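Local coordinates for protein cytochrome c552 (Thermochromatium tepidum, PDB 5ZE8) that carries five covalently bound c-type hemes and, as a low-potential multiheme cytochrome of a purple sulfur photosynthetic bacterium, probably transfers electrons, at residues Arg399-Tyr404 against Ile428-Lys433; Phe287-Lys292 against Ala300-Arg305; Leu321-Thr326 against Pro348-Ala353. One frame throughout, in Å; residues are numbered along the deposited sequence.

Contact 1. Residues Arg399-Tyr404 against Ile428-Lys433; sequences RGELYY and IAVSEK. With HEC (heme c), chain F.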
loop_
_atom_site.group_PDB
_atom_site.type_symbol
_atom_site.label_atom_id
_atom_site.label_comp_id
_atom_site.label_asym_id
_atom_site.label_seq_id
_atom_site.Cartn_x
_atom_site.Cartn_y
_atom_site.Cartn_z
ATOM N N ARG A 399 11.758 10.625 -26.052
ATOM C CA ARG A 399 11.131 9.461 -25.400
ATOM C C ARG A 399 11.100 9.803 -23.921
ATOM O O ARG A 399 12.136 10.112 -23.310
ATOM C CB ARG A 399 11.855 8.171 -25.690
ATOM C CG ARG A 399 11.339 6.982 -24.874
ATOM C CD ARG A 399 11.912 5.745 -25.489
ATOM N NE ARG A 399 11.720 4.615 -24.605
ATOM C CZ ARG A 399 11.080 3.502 -24.875
ATOM N NH1 ARG A 399 10.469 3.248 -26.048
ATOM N NH2 ARG A 399 11.042 2.586 -23.925
ATOM N N GLY A 400 9.889 9.700 -23.354
ATOM C CA GLY A 400 9.706 9.832 -21.928
ATOM C C GLY A 400 9.381 8.529 -21.280
ATOM O O GLY A 400 8.587 7.733 -21.828
ATOM N N GLU A 401 9.944 8.321 -20.085
ATOM C CA GLU A 401 9.745 7.118 -19.359
ATOM C C GLU A 401 9.480 7.466 -17.903
ATOM O O GLU A 401 10.182 8.285 -17.333
ATOM C CB GLU A 401 10.955 6.188 -19.418
ATOM C CG GLU A 401 11.256 5.634 -20.792
ATOM C CD GLU A 401 12.532 4.798 -20.889
ATOM O OE1 GLU A 401 13.346 4.679 -19.949
ATOM O OE2 GLU A 401 12.734 4.138 -21.946
ATOM N N LEU A 402 8.442 6.892 -17.285
ATOM C CA LEU A 402 8.149 7.155 -15.882
ATOM C C LEU A 402 8.387 5.875 -15.085
ATOM O O LEU A 402 7.936 4.773 -15.511
ATOM C CB LEU A 402 6.727 7.622 -15.734
ATOM C CG LEU A 402 6.301 7.997 -14.327
ATOM C CD1 LEU A 402 7.009 9.241 -13.862
ATOM C CD2 LEU A 402 4.802 8.244 -14.268
ATOM N N TYR A 403 9.218 5.964 -14.054
ATOM C CA TYR A 403 9.677 4.818 -13.247
ATOM C C TYR A 403 9.122 4.922 -11.839
ATOM O O TYR A 403 9.091 5.991 -11.259
ATOM C CB TYR A 403 11.179 4.655 -13.127
ATOM C CG TYR A 403 11.763 4.212 -14.464
ATOM C CD1 TYR A 403 11.852 2.861 -14.794
ATOM C CD2 TYR A 403 12.190 5.216 -15.411
ATOM C CE1 TYR A 403 12.372 2.491 -16.004
ATOM C CE2 TYR A 403 12.738 4.815 -16.601
ATOM C CZ TYR A 403 12.815 3.481 -16.879
ATOM O OH TYR A 403 13.339 2.999 -18.081
ATOM N N TYR A 404 8.595 3.822 -11.354
ATOM C CA TYR A 404 8.181 3.669 -9.950
ATOM C C TYR A 404 9.196 2.831 -9.164
ATOM O O TYR A 404 9.797 1.851 -9.637
ATOM C CB TYR A 404 6.833 2.996 -9.909
ATOM C CG TYR A 404 6.301 2.656 -8.512
ATOM C CD1 TYR A 404 6.650 1.477 -7.928
ATOM C CD2 TYR A 404 5.453 3.520 -7.767
ATOM C CE1 TYR A 404 6.174 1.087 -6.663
ATOM C CE2 TYR A 404 4.979 3.164 -6.486
ATOM C CZ TYR A 404 5.348 1.949 -5.964
ATOM O OH TYR A 404 4.858 1.546 -4.745
ATOM N N ILE A 428 6.602 2.273 -15.660
ATOM C CA ILE A 428 5.151 2.341 -15.561
ATOM C C ILE A 428 4.440 3.173 -16.646
ATOM O O ILE A 428 3.231 3.180 -16.702
ATOM C CB ILE A 428 4.655 2.747 -14.126
ATOM C CG1 ILE A 428 5.048 4.195 -13.722
ATOM C CG2 ILE A 428 5.193 1.746 -13.115
ATOM C CD1 ILE A 428 4.240 4.817 -12.538
ATOM N N ALA A 429 5.195 3.931 -17.484
ATOM C CA ALA A 429 4.631 4.704 -18.560
ATOM C C ALA A 429 5.722 5.025 -19.534
ATOM O O ALA A 429 6.867 5.282 -19.149
ATOM C CB ALA A 429 3.994 5.994 -18.113
ATOM N N VAL A 430 5.326 5.069 -20.830
ATOM C CA VAL A 430 6.294 5.413 -21.895
ATOM C C VAL A 430 5.540 6.244 -22.902
ATOM O O VAL A 430 4.413 5.916 -23.242
ATOM C CB VAL A 430 6.856 4.187 -22.598
ATOM C CG1 VAL A 430 7.844 4.619 -23.719
ATOM C CG2 VAL A 430 7.666 3.316 -21.684
ATOM N N SER A 431 6.169 7.286 -23.454
ATOM C CA SER A 431 5.612 8.053 -24.559
ATOM C C SER A 431 6.756 8.414 -25.485
ATOM O O SER A 431 7.772 8.918 -25.014
ATOM C CB SER A 431 4.894 9.258 -24.088
ATOM O OG SER A 431 4.133 9.898 -25.107
ATOM N N GLU A 432 6.545 8.184 -26.787
ATOM C CA GLU A 432 7.560 8.486 -27.848
ATOM C C GLU A 432 6.984 9.475 -28.823
ATOM O O GLU A 432 5.800 9.342 -29.205
ATOM C CB GLU A 432 7.934 7.248 -28.644
ATOM C CG GLU A 432 8.957 6.327 -27.925
ATOM C CD GLU A 432 9.474 5.215 -28.804
ATOM O OE1 GLU A 432 8.716 4.823 -29.761
ATOM O OE2 GLU A 432 10.560 4.660 -28.519
ATOM N N LYS A 433 7.764 10.466 -29.189
ATOM C CA LYS A 433 7.415 11.322 -30.318
ATOM C C LYS A 433 8.535 11.349 -31.370
ATOM O O LYS A 433 9.654 11.710 -31.034
ATOM C CB LYS A 433 7.015 12.716 -29.831
ATOM C CG LYS A 433 5.718 12.733 -29.048
ATOM C CD LYS A 433 4.506 12.368 -29.926
ATOM C CE LYS A 433 3.179 12.431 -29.174
ATOM N NZ LYS A 433 3.186 11.587 -27.938
HETATM FE FE HEC F . -5.477 3.529 -3.577
HETATM C CHA HEC F . -2.505 2.544 -4.744
HETATM C CHB HEC F . -4.593 2.655 -0.390
HETATM C CHC HEC F . -8.457 4.746 -2.378
HETATM C CHD HEC F . -6.591 3.940 -6.791
HETATM N NA HEC F . -3.870 2.769 -2.695
HETATM C C1A HEC F . -2.671 2.472 -3.376
HETATM C C2A HEC F . -1.701 1.962 -2.448
HETATM C C3A HEC F . -2.337 1.984 -1.234
HETATM C C4A HEC F . -3.657 2.480 -1.378
HETATM C CMA HEC F . -1.758 1.593 0.129
HETATM C CAA HEC F . -0.235 1.577 -2.764
HETATM C CBA HEC F . 0.676 2.800 -2.765
HETATM C CGA HEC F . 2.129 2.514 -3.050
HETATM O O1A HEC F . 2.888 2.088 -2.147
HETATM O O2A HEC F . 2.540 2.706 -4.235
HETATM N NB HEC F . -6.384 3.678 -1.757
HETATM C C1B HEC F . -5.839 3.190 -0.601
HETATM C C2B HEC F . -6.729 3.430 0.481
HETATM C C3B HEC F . -7.868 4.056 -0.019
HETATM C C4B HEC F . -7.585 4.206 -1.464
HETATM C CMB HEC F . -6.493 3.113 1.965
HETATM C CAB HEC F . -9.052 4.644 0.632
HETATM C CBB HEC F . -8.773 5.591 1.629
HETATM N NC HEC F . -7.190 4.217 -4.421
HETATM C C1C HEC F . -8.261 4.694 -3.732
HETATM C C2C HEC F . -9.300 4.941 -4.687
HETATM C C3C HEC F . -8.831 4.689 -5.948
HETATM C C4C HEC F . -7.455 4.271 -5.767
HETATM C CMC HEC F . -10.726 5.355 -4.331
HETATM C CAC HEC F . -9.470 4.807 -7.324
HETATM C CBC HEC F . -10.058 6.046 -7.656
HETATM N ND HEC F . -4.683 3.353 -5.341
HETATM C C1D HEC F . -5.290 3.474 -6.586
HETATM C C2D HEC F . -4.378 3.079 -7.682
HETATM C C3D HEC F . -3.201 2.712 -7.143
HETATM C C4D HEC F . -3.461 2.892 -5.683
HETATM C CMD HEC F . -4.717 3.141 -9.124
HETATM C CAD HEC F . -1.948 2.210 -7.795
HETATM C CBD HEC F . -0.767 3.107 -7.508
HETATM C CGD HEC F . 0.295 2.555 -6.571
HETATM O O1D HEC F . 0.349 1.357 -6.304
HETATM O O2D HEC F . 1.081 3.383 -6.135
#
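Arg399 NH1 donates to Glu432 OE2 at 2.8 Å, the cross-strand half of a salt-bridge network whose other half runs from the same guanidinium to Glu401. The cross-strand salt bridge lies in the guanidinium plane but meets the carboxylate from above, the two planes standing 70° apart. Along its own strand, NE and NH2 grip side-on a single oxygen, Glu401 OE2, with NE 2.9 Å from it. The first side-chain torsion of Arg399 (172°) sets CG opposite the backbone N, and the extended chain beyond it carries the head over Val430, whose CG1 sits against one guanidinium face, 3.6 Å from Arg399 CZ. Two carboxylates and a methyl thus fix the rotation of the group. Glu401 is itself steadied by Tyr403, whose OH donates to Glu401 OE1.

Beneath this network, Arg399-Tyr404 and Ile428-Lys433 run antiparallel as neighbouring strands. Gly400 and Ser431 form a hydrogen-bonded pair, with Gly400 N 2.8 Å from Ser431 O. At the other end the ladder is broken by a classic beta bulge: Ile428 and Ala429 both face Leu402, whose O takes a good bond from Ile428 N (2.8 Å) and only a weak one from Ala429 N. The other face is apolar round Leu402 and Ala429, whose CB atoms meet and which lie against Ile285 and Phe287 of strand 285-294, while Ser431 on it turns OG to Leu289 N in a weak hydrogen bond. At the bulge, Leu402 CD2 approaches Ile428 CD1 at 3.9 Å, and Ile428 CG2 touches Tyr404 CB. From that foothold the Tyr404 ring leads away to a heme, where its OH donates to propionate oxygen O2A at 2.6 Å; Arg319 NE is hydrogen-bonded to the same heme.

Contact 2. Residues Phe287-Lys292 against Ala300-Arg305; sequences FDLTTK and AQVWIR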
loop_
_atom_site.group_PDB
_atom_site.type_symbol
_atom_site.label_atom_id
_atom_site.label_comp_id
_atom_site.label_asym_id
_atom_site.label_seq_id
_atom_site.Cartn_x
_atom_site.Cartn_y
_atom_site.Cartn_z
ATOM N N PHE A 287 -0.053 9.395 -18.723
ATOM C CA PHE A 287 1.221 9.971 -19.087
ATOM C C PHE A 287 1.268 10.318 -20.554
ATOM O O PHE A 287 0.952 9.471 -21.369
ATOM C CB PHE A 287 2.277 8.946 -18.721
ATOM C CG PHE A 287 3.706 9.432 -18.919
ATOM C CD1 PHE A 287 4.274 10.294 -18.049
ATOM C CD2 PHE A 287 4.427 8.965 -19.993
ATOM C CE1 PHE A 287 5.628 10.678 -18.244
ATOM C CE2 PHE A 287 5.744 9.335 -20.185
ATOM C CZ PHE A 287 6.334 10.198 -19.317
ATOM N N ASP A 288 1.634 11.527 -20.887
ATOM C CA ASP A 288 1.750 11.911 -22.321
ATOM C C ASP A 288 2.846 12.939 -22.541
ATOM O O ASP A 288 3.183 13.696 -21.659
ATOM C CB ASP A 288 0.409 12.449 -22.813
ATOM C CG ASP A 288 0.237 12.354 -24.325
ATOM O OD1 ASP A 288 0.897 11.511 -25.017
ATOM O OD2 ASP A 288 -0.628 13.148 -24.751
ATOM N N LEU A 289 3.441 12.873 -23.743
ATOM C CA LEU A 289 4.537 13.752 -24.159
ATOM C C LEU A 289 4.097 14.427 -25.453
ATOM O O LEU A 289 3.597 13.733 -26.325
ATOM C CB LEU A 289 5.749 12.933 -24.494
ATOM C CG LEU A 289 6.909 13.594 -25.254
ATOM C CD1 LEU A 289 7.480 14.646 -24.324
ATOM C CD2 LEU A 289 7.937 12.549 -25.508
ATOM N N THR A 290 4.163 15.742 -25.433
ATOM C CA THR A 290 3.903 16.620 -26.603
ATOM C C THR A 290 5.160 17.387 -26.940
ATOM O O THR A 290 5.930 17.707 -26.068
ATOM C CB THR A 290 2.722 17.614 -26.404
ATOM O OG1 THR A 290 2.881 18.517 -25.269
ATOM C CG2 THR A 290 1.545 16.868 -26.309
ATOM N N THR A 291 5.396 17.661 -28.227
ATOM C CA THR A 291 6.534 18.556 -28.560
ATOM C C THR A 291 6.056 19.578 -29.573
ATOM O O THR A 291 5.166 19.265 -30.345
ATOM C CB THR A 291 7.763 17.791 -29.125
ATOM O OG1 THR A 291 7.459 17.251 -30.406
ATOM C CG2 THR A 291 8.159 16.636 -28.225
ATOM N N LYS A 292 6.621 20.767 -29.486
ATOM C CA LYS A 292 6.408 21.837 -30.490
ATOM C C LYS A 292 7.809 22.313 -30.874
ATOM O O LYS A 292 8.733 22.280 -30.055
ATOM C CB LYS A 292 5.617 23.024 -29.906
ATOM C CG LYS A 292 4.391 22.707 -29.036
ATOM C CD LYS A 292 3.067 23.380 -29.508
ATOM C CE LYS A 292 2.050 23.647 -28.367
ATOM N NZ LYS A 292 0.549 23.588 -28.666
ATOM N N ALA A 300 9.400 20.422 -25.196
ATOM C CA ALA A 300 8.814 19.110 -24.868
ATOM C C ALA A 300 7.989 19.321 -23.607
ATOM O O ALA A 300 8.446 19.909 -22.701
ATOM C CB ALA A 300 9.954 18.080 -24.629
ATOM N N GLN A 301 6.724 18.889 -23.633
ATOM C CA GLN A 301 5.834 19.003 -22.477
ATOM C C GLN A 301 5.472 17.624 -22.047
ATOM O O GLN A 301 4.963 16.843 -22.868
ATOM C CB GLN A 301 4.583 19.776 -22.854
ATOM C CG GLN A 301 4.825 21.250 -23.187
ATOM C CD GLN A 301 5.119 21.478 -24.654
ATOM O OE1 GLN A 301 4.367 21.020 -25.518
ATOM N NE2 GLN A 301 6.208 22.198 -24.954
ATOM N N VAL A 302 5.731 17.314 -20.770
ATOM C CA VAL A 302 5.413 16.023 -20.196
ATOM C C VAL A 302 4.207 16.304 -19.285
ATOM O O VAL A 302 4.251 17.172 -18.456
ATOM C CB VAL A 302 6.598 15.388 -19.428
ATOM C CG1 VAL A 302 6.136 14.127 -18.720
ATOM C CG2 VAL A 302 7.690 15.047 -20.389
ATOM N N TRP A 303 3.099 15.607 -19.537
ATOM C CA TRP A 303 1.880 15.707 -18.723
ATOM C C TRP A 303 1.665 14.417 -17.951
ATOM O O TRP A 303 1.680 13.291 -18.555
ATOM C CB TRP A 303 0.678 15.997 -19.640
ATOM C CG TRP A 303 0.918 17.159 -20.608
ATOM C CD1 TRP A 303 1.536 17.102 -21.855
ATOM C CD2 TRP A 303 0.571 18.525 -20.404
ATOM N NE1 TRP A 303 1.587 18.365 -22.428
ATOM C CE2 TRP A 303 1.004 19.256 -21.564
ATOM C CE3 TRP A 303 -0.056 19.218 -19.358
ATOM C CZ2 TRP A 303 0.813 20.634 -21.690
ATOM C CZ3 TRP A 303 -0.236 20.603 -19.498
ATOM C CH2 TRP A 303 0.204 21.284 -20.660
ATOM N N ILE A 304 1.497 14.569 -16.650
ATOM C CA ILE A 304 1.293 13.353 -15.803
ATOM C C ILE A 304 0.043 13.635 -14.948
ATOM O O ILE A 304 0.120 14.452 -14.045
ATOM C CB ILE A 304 2.494 13.046 -14.904
ATOM C CG1 ILE A 304 3.796 13.138 -15.716
ATOM C CG2 ILE A 304 2.304 11.649 -14.338
ATOM C CD1 ILE A 304 5.031 12.845 -14.905
ATOM N N ARG A 305 -1.050 12.928 -15.226
ATOM C CA ARG A 305 -2.257 13.047 -14.391
ATOM C C ARG A 305 -2.352 11.861 -13.417
ATOM O O ARG A 305 -2.324 10.683 -13.825
ATOM C CB ARG A 305 -3.494 13.031 -15.259
ATOM C CG ARG A 305 -4.808 12.905 -14.466
ATOM C CD ARG A 305 -6.059 13.079 -15.388
ATOM N NE ARG A 305 -7.295 12.854 -14.646
ATOM C CZ ARG A 305 -8.469 12.438 -15.157
ATOM N NH1 ARG A 305 -8.644 12.320 -16.472
ATOM N NH2 ARG A 305 -9.470 12.144 -14.337
#
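Thr290 and Gln301 face each other as a hydrogen-bonded antiparallel pair, and the polar contacts between the strands centre on them. In the backbone, Gln301 N gives to Thr290 O at 2.8 Å and Thr290 N returns a bond to Gln301 O; Asp288 and Trp303 repeat the exchange two residues along. CA-H...O contacts fill the positions between, as from Leu289 CA to Gln301 O.

Side-chain hydrogen bonds make a short chain on the same face. Trp303 NE1 donates to Thr290 OG1 at 3.1 Å, the oxygen lying in the indole plane and the bond nearly straight (165°). Thr290 OG1 in turn donates a hydrogen bond to Gln301 OE1, 2.9 Å away. A chi1 of 58° places that hydroxyl between the backbone N and the carbonyl carbon, where it can serve both neighbours, while the bend of Gln301 at chi2 (90°) turns its amide so that OE1 comes to the hydroxyl, the two side chains crossing at about a right angle.

Apolar contacts occupy the other face. The Phe287 ring leans across the gap, its CE1 3.5 Å from Val302 CG1, and Ile304 CG1 comes up at the ring edge, 3.7 Å from Phe287 CD1. Farther along, Leu289 CD1 lies 4.0 Å from Val302 CG2 and also meets Ala300 CB. Leu323 and Leu325 of strand 320-328 press onto this apolar side.

The arrangement is an amphipathic antiparallel beta hairpin, strands 285-294 and 297-306, whose apolar face is turned to a second sheet; strand 383-391 pairs with its second strand to complete a three-stranded sheet.

Contact 3. Residues Leu321-Thr326 against Pro348-Ala353; sequences LYLKLT and PRAYFA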
loop_
_atom_site.group_PDB
_atom_site.type_symbol
_atom_site.label_atom_id
_atom_site.label_comp_id
_atom_site.label_asym_id
_atom_site.label_seq_id
_atom_site.Cartn_x
_atom_site.Cartn_y
_atom_site.Cartn_z
ATOM N N LEU A 321 8.795 8.103 -7.548
ATOM C CA LEU A 321 8.854 8.001 -9.015
ATOM C C LEU A 321 9.898 8.918 -9.560
ATOM O O LEU A 321 10.307 9.926 -8.918
ATOM C CB LEU A 321 7.563 8.473 -9.651
ATOM C CG LEU A 321 6.240 8.363 -8.926
ATOM C CD1 LEU A 321 5.088 9.046 -9.660
ATOM C CD2 LEU A 321 5.955 6.906 -8.673
ATOM N N TYR A 322 10.308 8.631 -10.790
ATOM C CA TYR A 322 11.135 9.609 -11.490
ATOM C C TYR A 322 10.874 9.530 -12.966
ATOM O O TYR A 322 10.535 8.466 -13.431
ATOM C CB TYR A 322 12.611 9.447 -11.191
ATOM C CG TYR A 322 13.323 8.174 -11.527
ATOM C CD1 TYR A 322 13.774 7.918 -12.808
ATOM C CD2 TYR A 322 13.549 7.168 -10.588
ATOM C CE1 TYR A 322 14.445 6.740 -13.113
ATOM C CE2 TYR A 322 14.265 6.013 -10.864
ATOM C CZ TYR A 322 14.673 5.782 -12.162
ATOM O OH TYR A 322 15.336 4.621 -12.463
ATOM N N LEU A 323 11.051 10.697 -13.637
ATOM C CA LEU A 323 10.860 10.859 -15.057
ATOM C C LEU A 323 12.231 10.860 -15.725
ATOM O O LEU A 323 13.085 11.578 -15.314
ATOM C CB LEU A 323 10.175 12.163 -15.364
ATOM C CG LEU A 323 10.277 12.635 -16.812
ATOM C CD1 LEU A 323 9.433 11.691 -17.726
ATOM C CD2 LEU A 323 9.756 14.006 -16.905
ATOM N N LYS A 324 12.414 10.042 -16.746
ATOM C CA LYS A 324 13.554 10.160 -17.662
ATOM C C LYS A 324 13.037 10.611 -19.023
ATOM O O LYS A 324 12.227 9.946 -19.595
ATOM C CB LYS A 324 14.229 8.847 -17.810
ATOM C CG LYS A 324 14.858 8.346 -16.556
ATOM C CD LYS A 324 16.172 9.077 -16.218
ATOM C CE LYS A 324 17.355 8.705 -17.108
ATOM N NZ LYS A 324 17.693 7.287 -17.060
ATOM N N LEU A 325 13.578 11.691 -19.524
ATOM C CA LEU A 325 13.242 12.233 -20.816
ATOM C C LEU A 325 14.536 12.332 -21.616
ATOM O O LEU A 325 15.514 12.935 -21.181
ATOM C CB LEU A 325 12.590 13.610 -20.765
ATOM C CG LEU A 325 12.022 14.289 -22.005
ATOM C CD1 LEU A 325 10.849 13.414 -22.481
ATOM C CD2 LEU A 325 11.571 15.712 -21.708
ATOM N N THR A 326 14.504 11.728 -22.797
ATOM C CA THR A 326 15.768 11.514 -23.540
ATOM C C THR A 326 15.493 11.827 -25.008
ATOM O O THR A 326 14.517 11.424 -25.537
ATOM C CB THR A 326 16.295 10.091 -23.392
ATOM O OG1 THR A 326 16.384 9.664 -22.008
ATOM C CG2 THR A 326 17.693 9.912 -24.016
ATOM N N PRO A 348 15.681 17.657 -10.027
ATOM C CA PRO A 348 14.717 17.426 -8.925
ATOM C C PRO A 348 13.240 17.596 -9.210
ATOM O O PRO A 348 12.428 16.892 -8.541
ATOM C CB PRO A 348 15.220 18.388 -7.832
ATOM C CG PRO A 348 16.724 18.454 -8.133
ATOM C CD PRO A 348 16.817 18.505 -9.590
ATOM N N ARG A 349 12.865 18.354 -10.229
ATOM C CA ARG A 349 11.493 18.488 -10.618
ATOM C C ARG A 349 11.000 17.184 -11.211
ATOM O O ARG A 349 9.763 17.029 -11.224
ATOM C CB ARG A 349 11.276 19.633 -11.624
ATOM C CG ARG A 349 11.587 20.986 -10.992
ATOM C CD ARG A 349 12.139 22.080 -11.939
ATOM N NE ARG A 349 13.115 22.944 -11.216
ATOM C CZ ARG A 349 13.542 24.164 -11.580
ATOM N NH1 ARG A 349 13.125 24.767 -12.704
ATOM N NH2 ARG A 349 14.419 24.788 -10.793
ATOM N N ALA A 350 11.894 16.317 -11.665
ATOM C CA ALA A 350 11.528 15.040 -12.227
ATOM C C ALA A 350 11.619 13.879 -11.187
ATOM O O ALA A 350 11.591 12.726 -11.578
ATOM C CB ALA A 350 12.381 14.754 -13.484
ATOM N N TYR A 351 11.786 14.202 -9.871
ATOM C CA TYR A 351 11.806 13.227 -8.800
ATOM C C TYR A 351 10.588 13.511 -7.915
ATOM O O TYR A 351 10.402 14.622 -7.429
ATOM C CB TYR A 351 13.102 13.337 -8.034
ATOM C CG TYR A 351 13.269 12.307 -6.962
ATOM C CD1 TYR A 351 13.122 10.949 -7.206
ATOM C CD2 TYR A 351 13.588 12.707 -5.656
ATOM C CE1 TYR A 351 13.314 10.022 -6.221
ATOM C CE2 TYR A 351 13.780 11.751 -4.687
ATOM C CZ TYR A 351 13.604 10.400 -4.972
ATOM O OH TYR A 351 13.785 9.441 -3.967
ATOM N N PHE A 352 9.726 12.509 -7.780
ATOM C CA PHE A 352 8.438 12.641 -7.141
ATOM C C PHE A 352 8.503 11.778 -5.888
ATOM O O PHE A 352 8.444 10.525 -5.903
ATOM C CB PHE A 352 7.364 12.075 -8.076
ATOM C CG PHE A 352 7.275 12.776 -9.407
ATOM C CD1 PHE A 352 8.106 12.413 -10.433
ATOM C CD2 PHE A 352 6.409 13.812 -9.592
ATOM C CE1 PHE A 352 8.048 13.040 -11.676
ATOM C CE2 PHE A 352 6.340 14.465 -10.847
ATOM C CZ PHE A 352 7.150 14.070 -11.842
ATOM N N ALA A 353 8.687 12.441 -4.781
ATOM C CA ALA A 353 9.074 11.756 -3.509
ATOM C C ALA A 353 8.776 12.646 -2.297
ATOM O O ALA A 353 8.596 13.858 -2.417
ATOM C CB ALA A 353 10.531 11.396 -3.487
#
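Leu321 and Phe352 exchange backbone bonds as a hydrogen-bonded antiparallel pair, with Phe352 N 2.9 Å from Leu321 O and Leu321 N equally close to Phe352 O. Next along, Leu323 N donates to Ala350 O at 2.9 Å. That carbonyl also receives the CA-H of Tyr322, with CA 3.2 Å from Ala350 O.

Side chains close over these bonds. Leu321 CB meets Phe352 CB at 3.9 Å, and a first torsion of -60° swings the Phe352 ring back beside its own backbone N, so that its CD1 edge comes near Leu321 O, which lies in the ring plane. Leu323 CB rests on Ala350 CB, also 3.9 Å apart, and is brushed by Phe352 CE1. On the other face Tyr351 turns the edge of its ring toward Tyr322 CB, with Tyr351 CD1 4.3 Å from it, while Ala353 CB lies above one face of the ring, toward its rim.

The pairing follows directly on a short 3-10 segment, Pro348-Arg349, where Tyr351 N bonds to Pro348 O; this turn brings Ala350 O into line with Leu323 N. His342 meets the rings of both Tyr322 and Tyr351, and Asn338 ND2 bonds to Leu323 O.

Strand 320-328 lies between 351-357 and 397-405 in one antiparallel sheet. Its leucine face, with Phe352, packs on strands 297-306 and 383-391 of the other sheet.

The three contacts belong to two antiparallel sheets packed on each other. Contacts 1 and 3 share one sheet, since strands 397-405 and 320-328 are neighbours joined by bonds such as Glu401 N to Lys324 O; contact 2 is the hairpin of the other. Contact 3 is the buried one and is held by backbone bonds and apolar side chains. Contacts 1 and 2 are partly buried: each has a polar outer face, salt-bridged in contact 1, joined mainly by neutral side-chain hydrogen bonds in contact 2, and a mainly apolar inner one. Phe287 touches both Ala429 and Leu323, and Lys433 NZ bonds to Leu289 O, tying the sheets together. Of the three, contact 1 bonds directly to a heme.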